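Local coordinates for protein endo-xylogalacturonan hydrolase A (Aspergillus tubingensis, PDB 4C2L) that hydrolyses the galacturonan backbone of xylogalacturonan, the xylose-substituted component of pectin hairy regions, as a secreted fungal glycosidase of family GH28, at residues 189-194 against 199-204; 233-238 against 256-261; 262-267 against 287-292; 296-301 against 323-328. All blocks are in the same frame, centred on the assembly; numbering follows the deposited sequence.

Contact 1: residues 189-194 against 199-204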
# COMPACT_ATOMS: atom_id res chain seq x y z
N ASP A 189 -4.33 -2.76 2.47
CA ASP A 189 -3.11 -2.00 2.12
C ASP A 189 -3.49 -0.75 1.32
O ASP A 189 -4.32 -0.82 0.40
CB ASP A 189 -2.19 -2.81 1.20
CG ASP A 189 -1.73 -4.12 1.79
OD1 ASP A 189 -2.33 -4.62 2.76
OD2 ASP A 189 -0.75 -4.68 1.24
N GLY A 190 -2.88 0.40 1.62
CA GLY A 190 -3.16 1.59 0.84
C GLY A 190 -2.66 1.48 -0.60
O GLY A 190 -3.39 1.77 -1.56
N PHE A 191 -1.39 1.11 -0.75
CA PHE A 191 -0.77 1.05 -2.07
C PHE A 191 0.17 -0.12 -2.06
O PHE A 191 1.09 -0.17 -1.24
CB PHE A 191 0.05 2.32 -2.36
CG PHE A 191 -0.74 3.58 -2.26
CD1 PHE A 191 -0.93 4.19 -1.02
CD2 PHE A 191 -1.33 4.13 -3.39
CE1 PHE A 191 -1.68 5.35 -0.92
CE2 PHE A 191 -2.08 5.30 -3.29
CZ PHE A 191 -2.26 5.90 -2.05
N ASP A 192 -0.05 -1.07 -2.97
CA ASP A 192 0.88 -2.17 -3.16
C ASP A 192 1.55 -1.88 -4.49
O ASP A 192 0.92 -2.02 -5.54
CB ASP A 192 0.14 -3.50 -3.26
CG ASP A 192 -0.21 -4.10 -1.90
OD1 ASP A 192 0.13 -3.53 -0.85
OD2 ASP A 192 -0.82 -5.18 -1.91
N ILE A 193 2.81 -1.43 -4.44
CA ILE A 193 3.50 -1.00 -5.66
C ILE A 193 4.48 -2.08 -6.07
O ILE A 193 5.48 -2.29 -5.39
CB ILE A 193 4.21 0.37 -5.46
CG1 ILE A 193 3.22 1.42 -4.92
CG2 ILE A 193 4.88 0.82 -6.76
CD1 ILE A 193 2.01 1.69 -5.82
N GLY A 194 4.14 -2.80 -7.14
CA GLY A 194 4.98 -3.87 -7.65
C GLY A 194 5.71 -3.43 -8.91
O GLY A 194 6.22 -2.30 -8.98
N VAL A 199 6.45 5.74 -10.16
CA VAL A 199 5.19 5.87 -9.43
C VAL A 199 5.40 6.95 -8.36
O VAL A 199 6.41 6.94 -7.65
CB VAL A 199 4.78 4.53 -8.78
CG1 VAL A 199 3.57 4.71 -7.88
CG2 VAL A 199 4.48 3.49 -9.85
N THR A 200 4.44 7.86 -8.27
CA THR A 200 4.46 8.89 -7.23
C THR A 200 3.17 8.85 -6.43
O THR A 200 2.07 8.74 -7.00
CB THR A 200 4.66 10.30 -7.84
OG1 THR A 200 5.92 10.35 -8.51
CG2 THR A 200 4.64 11.38 -6.74
N ILE A 201 3.31 8.94 -5.12
CA ILE A 201 2.17 8.97 -4.21
C ILE A 201 2.38 10.22 -3.37
O ILE A 201 3.40 10.33 -2.69
CB ILE A 201 2.15 7.73 -3.29
CG1 ILE A 201 1.96 6.46 -4.11
CG2 ILE A 201 1.03 7.85 -2.25
CD1 ILE A 201 2.35 5.20 -3.38
N THR A 202 1.44 11.16 -3.43
CA THR A 202 1.67 12.42 -2.73
C THR A 202 0.39 13.02 -2.19
O THR A 202 -0.66 12.99 -2.86
CB THR A 202 2.43 13.43 -3.63
OG1 THR A 202 2.71 14.62 -2.88
CG2 THR A 202 1.61 13.80 -4.89
N GLU A 203 0.49 13.56 -0.98
CA GLU A 203 -0.62 14.22 -0.29
C GLU A 203 -1.81 13.27 -0.15
O GLU A 203 -2.91 13.50 -0.67
CB GLU A 203 -1.01 15.53 -0.99
CG GLU A 203 0.15 16.53 -1.00
CD GLU A 203 0.47 17.13 0.36
OE1 GLU A 203 -0.39 17.12 1.27
OE2 GLU A 203 1.62 17.65 0.53
N VAL A 204 -1.54 12.16 0.51
CA VAL A 204 -2.59 11.16 0.74
C VAL A 204 -2.76 10.90 2.23
O VAL A 204 -1.81 11.04 3.01
CB VAL A 204 -2.33 9.83 -0.04
CG1 VAL A 204 -2.13 10.10 -1.52
CG2 VAL A 204 -1.15 9.08 0.52

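Contact 2: residues 233-238 against 256-261. With NAG (2-acetamido-2-deoxy-beta-D-glucopyranose), chain D; SO4 (sulfate ion), chain H.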
# COMPACT_ATOMS: atom_id res chain seq x y z
N HIS A 233 0.33 -0.87 8.98
CA HIS A 233 1.51 -1.67 9.29
C HIS A 233 2.76 -1.00 8.76
O HIS A 233 3.81 -1.63 8.67
CB HIS A 233 1.34 -3.06 8.72
CG HIS A 233 0.26 -3.88 9.39
ND1 HIS A 233 0.03 -5.17 9.06
CD2 HIS A 233 -0.65 -3.55 10.40
CE1 HIS A 233 -0.98 -5.64 9.82
NE2 HIS A 233 -1.39 -4.65 10.64
N GLY A 234 2.64 0.27 8.40
CA GLY A 234 3.78 1.12 8.03
C GLY A 234 4.09 1.28 6.55
O GLY A 234 3.38 0.75 5.70
N ILE A 235 5.14 2.05 6.27
CA ILE A 235 5.69 2.19 4.92
C ILE A 235 6.70 1.05 4.87
O ILE A 235 7.72 1.10 5.56
CB ILE A 235 6.40 3.55 4.75
CG1 ILE A 235 5.45 4.73 4.99
CG2 ILE A 235 7.06 3.68 3.38
CD1 ILE A 235 4.31 4.86 4.01
N SER A 236 6.38 0.03 4.08
CA SER A 236 6.98 -1.28 4.25
C SER A 236 7.59 -1.80 2.95
O SER A 236 6.90 -1.85 1.94
CB SER A 236 5.87 -2.23 4.74
OG SER A 236 6.38 -3.48 5.15
N VAL A 237 8.87 -2.16 2.97
CA VAL A 237 9.45 -2.87 1.82
C VAL A 237 9.16 -4.35 2.03
O VAL A 237 9.57 -4.95 3.03
CB VAL A 237 10.97 -2.64 1.67
CG1 VAL A 237 11.55 -3.56 0.59
CG2 VAL A 237 11.27 -1.18 1.34
N GLY A 238 8.48 -4.95 1.06
CA GLY A 238 8.23 -6.39 1.10
C GLY A 238 6.78 -6.80 1.36
O GLY A 238 5.86 -5.97 1.23
N ALA A 256 6.24 11.45 6.21
CA ALA A 256 5.23 10.47 6.62
C ALA A 256 4.84 10.66 8.07
O ALA A 256 5.69 10.64 8.97
CB ALA A 256 5.74 9.05 6.42
N THR A 257 3.55 10.84 8.30
CA THR A 257 3.04 10.87 9.67
C THR A 257 2.35 9.54 9.93
O THR A 257 1.31 9.24 9.33
CB THR A 257 2.06 12.03 9.85
OG1 THR A 257 2.73 13.25 9.54
CG2 THR A 257 1.52 12.08 11.32
N MET A 258 2.96 8.75 10.81
CA MET A 258 2.56 7.38 11.08
C MET A 258 1.96 7.32 12.48
O MET A 258 2.68 7.49 13.49
CB MET A 258 3.77 6.44 10.96
CG MET A 258 4.50 6.54 9.62
SD MET A 258 3.45 6.33 8.17
CE MET A 258 3.09 4.59 8.31
N ILE A 259 0.66 7.11 12.54
CA ILE A 259 -0.10 7.18 13.78
C ILE A 259 -0.66 5.79 14.11
O ILE A 259 -1.28 5.16 13.25
CB ILE A 259 -1.29 8.16 13.61
CG1 ILE A 259 -0.79 9.55 13.20
CG2 ILE A 259 -2.13 8.20 14.88
CD1 ILE A 259 -1.84 10.45 12.57
N ASN A 260 -0.42 5.31 15.33
CA ASN A 260 -0.99 4.04 15.77
C ASN A 260 -0.71 2.90 14.80
O ASN A 260 -1.58 2.05 14.57
CB ASN A 260 -2.52 4.17 15.92
CG ASN A 260 -2.91 5.04 17.09
OD1 ASN A 260 -2.07 5.47 17.87
ND2 ASN A 260 -4.21 5.31 17.20
N SER A 261 0.48 2.88 14.23
CA SER A 261 0.84 1.85 13.27
C SER A 261 1.70 0.77 13.96
O SER A 261 2.28 1.02 15.03
CB SER A 261 1.53 2.49 12.06
OG SER A 261 0.62 3.35 11.35
C1 NAG D . -4.66 6.10 18.31
C2 NAG D . -6.05 6.67 18.06
C3 NAG D . -6.64 7.30 19.33
C4 NAG D . -6.55 6.34 20.51
C5 NAG D . -5.09 5.91 20.65
C6 NAG D . -4.88 4.97 21.83
C7 NAG D . -6.63 7.76 15.96
C8 NAG D . -6.35 8.97 15.13
N2 NAG D . -5.94 7.72 17.09
O3 NAG D . -7.98 7.66 19.06
O4 NAG D . -7.00 6.97 21.69
O5 NAG D . -4.68 5.26 19.45
O6 NAG D . -5.66 3.81 21.63
O7 NAG D . -7.45 6.90 15.62
S SO4 H . 2.76 -7.75 8.84
O1 SO4 H . 2.15 -8.52 9.94
O2 SO4 H . 3.92 -8.50 8.30
O3 SO4 H . 3.23 -6.46 9.39
O4 SO4 H . 1.78 -7.48 7.75

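Contact 3: residues 262-267 against 287-292. With SO4 (sulfate ion), chain I.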
# COMPACT_ATOMS: atom_id res chain seq x y z
N THR A 262 1.76 -0.42 13.39
CA THR A 262 2.58 -1.47 14.03
C THR A 262 4.06 -1.14 13.90
O THR A 262 4.85 -1.45 14.78
CB THR A 262 2.29 -2.88 13.48
OG1 THR A 262 2.47 -2.87 12.06
CG2 THR A 262 0.86 -3.34 13.83
N LYS A 263 4.44 -0.56 12.77
CA LYS A 263 5.77 0.03 12.58
C LYS A 263 5.56 1.26 11.71
O LYS A 263 4.64 1.29 10.90
CB LYS A 263 6.76 -0.95 11.93
CG LYS A 263 6.43 -1.34 10.49
CD LYS A 263 7.43 -2.32 9.90
CE LYS A 263 7.16 -2.62 8.43
NZ LYS A 263 5.94 -3.45 8.24
N ALA A 264 6.38 2.28 11.90
CA ALA A 264 6.31 3.44 11.03
C ALA A 264 6.88 3.07 9.66
O ALA A 264 6.36 3.47 8.63
CB ALA A 264 7.07 4.61 11.63
N ALA A 265 7.94 2.28 9.68
CA ALA A 265 8.62 1.93 8.43
C ALA A 265 9.40 0.67 8.64
O ALA A 265 9.77 0.34 9.77
CB ALA A 265 9.54 3.06 8.00
N GLY A 266 9.65 -0.07 7.56
CA GLY A 266 10.48 -1.25 7.71
C GLY A 266 10.73 -2.01 6.43
O GLY A 266 10.27 -1.62 5.35
N ILE A 267 11.50 -3.08 6.59
CA ILE A 267 11.87 -4.00 5.51
C ILE A 267 11.58 -5.42 5.98
O ILE A 267 11.93 -5.76 7.12
CB ILE A 267 13.37 -3.86 5.15
CG1 ILE A 267 13.66 -2.42 4.67
CG2 ILE A 267 13.75 -4.86 4.06
CD1 ILE A 267 15.13 -2.08 4.53
N ASN A 287 12.63 9.35 4.97
CA ASN A 287 13.01 10.67 5.50
C ASN A 287 11.85 11.42 6.15
O ASN A 287 10.72 11.34 5.68
CB ASN A 287 13.58 11.52 4.36
CG ASN A 287 14.05 12.88 4.83
OD1 ASN A 287 14.97 13.00 5.64
ND2 ASN A 287 13.41 13.94 4.32
N ASP A 288 12.13 12.16 7.22
CA ASP A 288 11.12 13.06 7.79
C ASP A 288 9.85 12.31 8.20
O ASP A 288 8.75 12.59 7.69
CB ASP A 288 10.77 14.17 6.79
CG ASP A 288 11.76 15.32 6.80
OD1 ASP A 288 12.76 15.29 7.56
OD2 ASP A 288 11.54 16.28 6.02
N PHE A 289 10.01 11.33 9.08
CA PHE A 289 8.89 10.60 9.64
C PHE A 289 8.53 11.12 11.01
O PHE A 289 9.42 11.37 11.84
CB PHE A 289 9.19 9.11 9.78
CG PHE A 289 8.96 8.30 8.53
CD1 PHE A 289 9.60 8.62 7.33
CD2 PHE A 289 8.14 7.18 8.56
CE1 PHE A 289 9.40 7.86 6.18
CE2 PHE A 289 7.93 6.41 7.41
CZ PHE A 289 8.57 6.74 6.23
N THR A 290 7.23 11.25 11.23
CA THR A 290 6.71 11.52 12.56
C THR A 290 6.05 10.25 13.06
O THR A 290 5.15 9.70 12.41
CB THR A 290 5.72 12.70 12.51
OG1 THR A 290 6.44 13.86 12.06
CG2 THR A 290 5.13 12.98 13.89
N VAL A 291 6.53 9.77 14.20
CA VAL A 291 6.02 8.57 14.82
C VAL A 291 5.08 9.04 15.96
O VAL A 291 5.49 9.78 16.86
CB VAL A 291 7.17 7.69 15.36
CG1 VAL A 291 6.64 6.40 15.98
CG2 VAL A 291 8.17 7.39 14.24
N ASP A 292 3.83 8.62 15.88
CA ASP A 292 2.84 8.96 16.89
C ASP A 292 2.18 7.69 17.39
O ASP A 292 1.23 7.19 16.79
CB ASP A 292 1.81 9.94 16.31
CG ASP A 292 0.68 10.27 17.28
OD1 ASP A 292 0.68 9.79 18.43
OD2 ASP A 292 -0.24 11.01 16.84
S SO4 I . 14.47 17.97 5.28
O1 SO4 I . 13.58 18.29 6.42
O2 SO4 I . 15.86 17.85 5.76
O3 SO4 I . 14.38 19.04 4.26
O4 SO4 I . 14.04 16.69 4.67

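Contact 4: residues 296-301 against 323-328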
# COMPACT_ATOMS: atom_id res chain seq x y z
N TYR A 296 6.86 0.27 16.66
CA TYR A 296 8.27 0.50 16.37
C TYR A 296 8.37 1.67 15.42
O TYR A 296 7.51 1.87 14.56
CB TYR A 296 8.90 -0.71 15.67
CG TYR A 296 9.15 -1.95 16.49
CD1 TYR A 296 9.82 -1.88 17.71
CD2 TYR A 296 8.79 -3.20 16.00
CE1 TYR A 296 10.08 -3.04 18.44
CE2 TYR A 296 9.04 -4.36 16.72
CZ TYR A 296 9.69 -4.26 17.94
OH TYR A 296 9.94 -5.42 18.64
N ALA A 297 9.46 2.43 15.54
CA ALA A 297 9.76 3.47 14.58
C ALA A 297 10.29 2.84 13.30
O ALA A 297 9.97 3.28 12.20
CB ALA A 297 10.79 4.43 15.16
N PHE A 298 11.14 1.83 13.45
CA PHE A 298 11.69 1.13 12.29
C PHE A 298 11.92 -0.33 12.60
O PHE A 298 12.27 -0.69 13.74
CB PHE A 298 12.99 1.79 11.81
CG PHE A 298 13.34 1.46 10.39
CD1 PHE A 298 12.77 2.17 9.34
CD2 PHE A 298 14.20 0.40 10.09
CE1 PHE A 298 13.07 1.86 8.02
CE2 PHE A 298 14.51 0.09 8.76
CZ PHE A 298 13.93 0.81 7.73
N GLN A 299 11.75 -1.18 11.60
CA GLN A 299 11.92 -2.60 11.84
C GLN A 299 12.51 -3.26 10.61
O GLN A 299 12.13 -2.95 9.49
CB GLN A 299 10.58 -3.24 12.21
CG GLN A 299 10.67 -4.72 12.53
CD GLN A 299 9.37 -5.32 13.00
OE1 GLN A 299 8.30 -4.71 12.89
NE2 GLN A 299 9.44 -6.55 13.52
N ILE A 300 13.47 -4.16 10.84
CA ILE A 300 13.93 -5.04 9.79
C ILE A 300 13.62 -6.46 10.22
O ILE A 300 14.04 -6.90 11.31
CB ILE A 300 15.43 -4.88 9.51
CG1 ILE A 300 15.74 -3.47 8.99
CG2 ILE A 300 15.87 -5.93 8.49
CD1 ILE A 300 17.23 -3.18 8.88
N GLN A 301 12.90 -7.16 9.36
CA GLN A 301 12.59 -8.56 9.55
C GLN A 301 13.31 -9.36 8.50
O GLN A 301 13.18 -9.07 7.31
CB GLN A 301 11.07 -8.80 9.44
CG GLN A 301 10.28 -8.22 10.61
CD GLN A 301 8.79 -8.19 10.31
OE1 GLN A 301 8.09 -9.18 10.50
NE2 GLN A 301 8.31 -7.05 9.83
N ILE A 323 20.45 1.97 2.32
CA ILE A 323 19.18 2.19 3.02
C ILE A 323 19.44 3.37 3.96
O ILE A 323 20.40 3.35 4.74
CB ILE A 323 18.71 0.98 3.84
CG1 ILE A 323 18.79 -0.33 3.02
CG2 ILE A 323 17.31 1.24 4.43
CD1 ILE A 323 17.96 -0.37 1.75
N VAL A 324 18.62 4.40 3.85
CA VAL A 324 18.81 5.60 4.67
C VAL A 324 17.55 5.86 5.48
O VAL A 324 16.44 5.88 4.93
CB VAL A 324 19.15 6.82 3.79
CG1 VAL A 324 19.19 8.09 4.65
CG2 VAL A 324 20.48 6.58 3.07
N VAL A 325 17.73 6.04 6.78
CA VAL A 325 16.63 6.37 7.69
C VAL A 325 17.06 7.69 8.29
O VAL A 325 18.05 7.75 9.04
CB VAL A 325 16.46 5.27 8.76
CG1 VAL A 325 15.46 5.66 9.85
CG2 VAL A 325 16.05 3.95 8.13
N SER A 326 16.34 8.76 7.96
CA SER A 326 16.76 10.11 8.38
C SER A 326 15.60 10.94 8.92
O SER A 326 14.50 10.91 8.37
CB SER A 326 17.45 10.85 7.24
OG SER A 326 16.66 10.87 6.04
N SER A 327 15.87 11.67 10.00
CA SER A 327 14.92 12.61 10.58
C SER A 327 13.63 11.93 10.99
O SER A 327 12.57 12.20 10.42
CB SER A 327 14.62 13.76 9.61
OG SER A 327 15.77 14.55 9.38
N PHE A 328 13.73 11.00 11.94
CA PHE A 328 12.56 10.40 12.56
C PHE A 328 12.36 11.06 13.92
O PHE A 328 13.31 11.19 14.70
CB PHE A 328 12.74 8.90 12.76
CG PHE A 328 12.38 8.06 11.56
CD1 PHE A 328 12.84 8.38 10.28
CD2 PHE A 328 11.59 6.92 11.72
CE1 PHE A 328 12.52 7.58 9.19
CE2 PHE A 328 11.27 6.11 10.63
CZ PHE A 328 11.73 6.45 9.36

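Contact 1: residues 189-194 against 199-204
Apolar packing alone joins F191 and I193 to V199, I201 and V204; no hydrogen bond crosses between 189-194 and 199-204. The strand axes of 191-193 and 199-202 lie 10.1 Å apart at 160°, as facing walls whose side chains meet between them, not as paired strands.

One contact is a CH-pi interaction. I201 CG2 stands over one face of the F191 ring, 4.0 Å from its centroid and 19° off the normal, displaced toward the CE1-CZ rim. The other branch of I201 reaches the root of the same ring, with CD1 3.7 Å from F191 CG. A chi1 of -64° sets CG1 anti to the carbonyl carbon and CG2 anti to the backbone N, splaying both arms over F191. F191 and I201 run alongside each other in opposite senses.

Among the remaining apolar contacts, I193 and V199 meet tip to tip, CD1 to CG1 at 4.0 Å, and V204 CG2 comes obliquely to F191 CE1 at 4.0 Å. Outside the pair, F170 meets the F191 ring edge-to-face, and V161 touches both I193 and V199.

Five buried residues without polar side-chain atoms make this the hydrophobic interior of a right-handed parallel beta-helix, cohering through dispersion and shape.

Contact 2: residues 233-238 against 256-261
M258 spans the gap to G234 and I235. Its CB leaves the backbone toward 233-238, with CG anti to the carbonyl carbon (chi1 -54°); further bends at chi2 and chi3 fold the chain into a hook. SD comes within 4.1 Å of I235 CG1, where the two side chains cross at about a right angle. The terminal CE does most of the touching: it lies 3.5 Å from G234 CA, 3.8 Å from I235 N and 4.1 Å from I235 CG1.

The methyl packs directly on the main chain at G234, whose phi is positive (98°), a conformation readily accessible to glycine. S261 CB adds a looser approach of 4.4 Å to G234 N. Beyond the pair, S232 OG accepts the G234 N-H and is hydrogen-bonded to S261 OG, while F289 packs against both I235 and M258.

The residue before the glycine, H233, is probably an active-site residue, as in relatives. Its ND1 donates to O4 of a sulfate at 3.2 Å; K268 also binds this ion, which probably comes from the crystallisation liquor. The chemistry is therefore divided: the M258 thioether methyl packs against the G234-I235 backbone, while H233 hydrogen-bonds the anion and N260 carries a covalently linked NAG.

Contact 3: residues 262-267 against 287-292
The first shell is made by A264 and A265 against F289 and V291. A264 CB touches two partners, V291 CG2 at 4.0 Å and F289 CD2 at 4.1 Å. The carbonyl oxygen of A264 lies near the plane of the F289 ring, at its edge, 3.5 Å from CE2. A265 CB approaches that same ring carbon at 3.8 Å, from an oblique direction.

At F289, chi1 of -84° puts CG anti to the carbonyl carbon and chi2 of 57° turns the CD2-CE2 edge to the alanines. V291 places CG2 beside its own backbone N, whence it meets A264. A264 and A265 sit at a corner, whereas F289 and V291 come from the short strand 289-291, flanked by corners at 288 and 292.

Further out, F289 stacks with the F328 ring, and A265 also touches F298. Backbone bonds join A264 to I235 and Y296, coils on either side in sequence. On the outer surface N287 ND2 donates to O4 of a sulfate, probably from the crystallisation liquor, at 2.8 Å, with an N-H...O angle of 166°.

The ring edge lies against the A264 oxygen, whose negative end would probably attract the weakly positive ring hydrogens, amid otherwise apolar packing.

Contact 4: residues 296-301 against 323-328
A297 opens the contact by meeting F328 at the corner where the chain turns. Its carbonyl oxygen lies near the plane of the F328 ring, at the edge, 3.5 Å from CE2, and its CB is 4.3 Å from CD2. A polar atom thus faces the rim of the ring and not its pi cloud, an orientation consistent with weak electrostatic attraction to the ring hydrogens.

The next residue, F298, makes the main contact. Its CG is anti to the backbone N (chi1 -159°), which carries the ring across to V325. V325 CG2 stands over one face of that ring, 3.8 Å from its centroid and 18° off the normal, so the geometry is that of a CH-pi contact; the methyl lies nearer the rim, and its closest ring atom is CE1 at 3.6 Å. V325 serves both aromatic rings: while CG2 occupies a face of F298, CG1 stands 3.6 Å above the plane of the F328 ring. The two phenylalanines approach each other only obliquely, F298 CD1 to F328 CZ at 4.4 Å.

Within the beta-helix, the strand 296-301 runs between 266-269 and 339-344 in one parallel sheet, whereas 319-329 lies between 279-294 and 350-358 on another wall. The strand 279-294 supplies F289, stacked on F328, and F286, edge-to-face with F298. From 350-358, I353 touches both F298 and V325, closing the packing on the side of the next coil.

From the N terminus, contact 1 closes the shortest loop, four residues between 189-194 and 199-204. Contact 2 then brackets 17 residues, contact 3 19 and contact 4 21; all four follow in series, with none nested or crossing. Each ties a strand of the sheet containing 191-196, 235-240, 266-269 and 296-301 to its opposing partner, respectively 199-207, 246-259, 279-294 and 319-329. Contact 1 stands apart, its centre 12 Å from that of contact 2. Contacts 2 and 3 adjoin, with V237 N 2.8 Å from G266 O, a probable hydrogen bond; contacts 3 and 4 likewise, through I267 O and Q301 N at 2.8 Å. Successive coils are thereby stacked along the beta-helix axis.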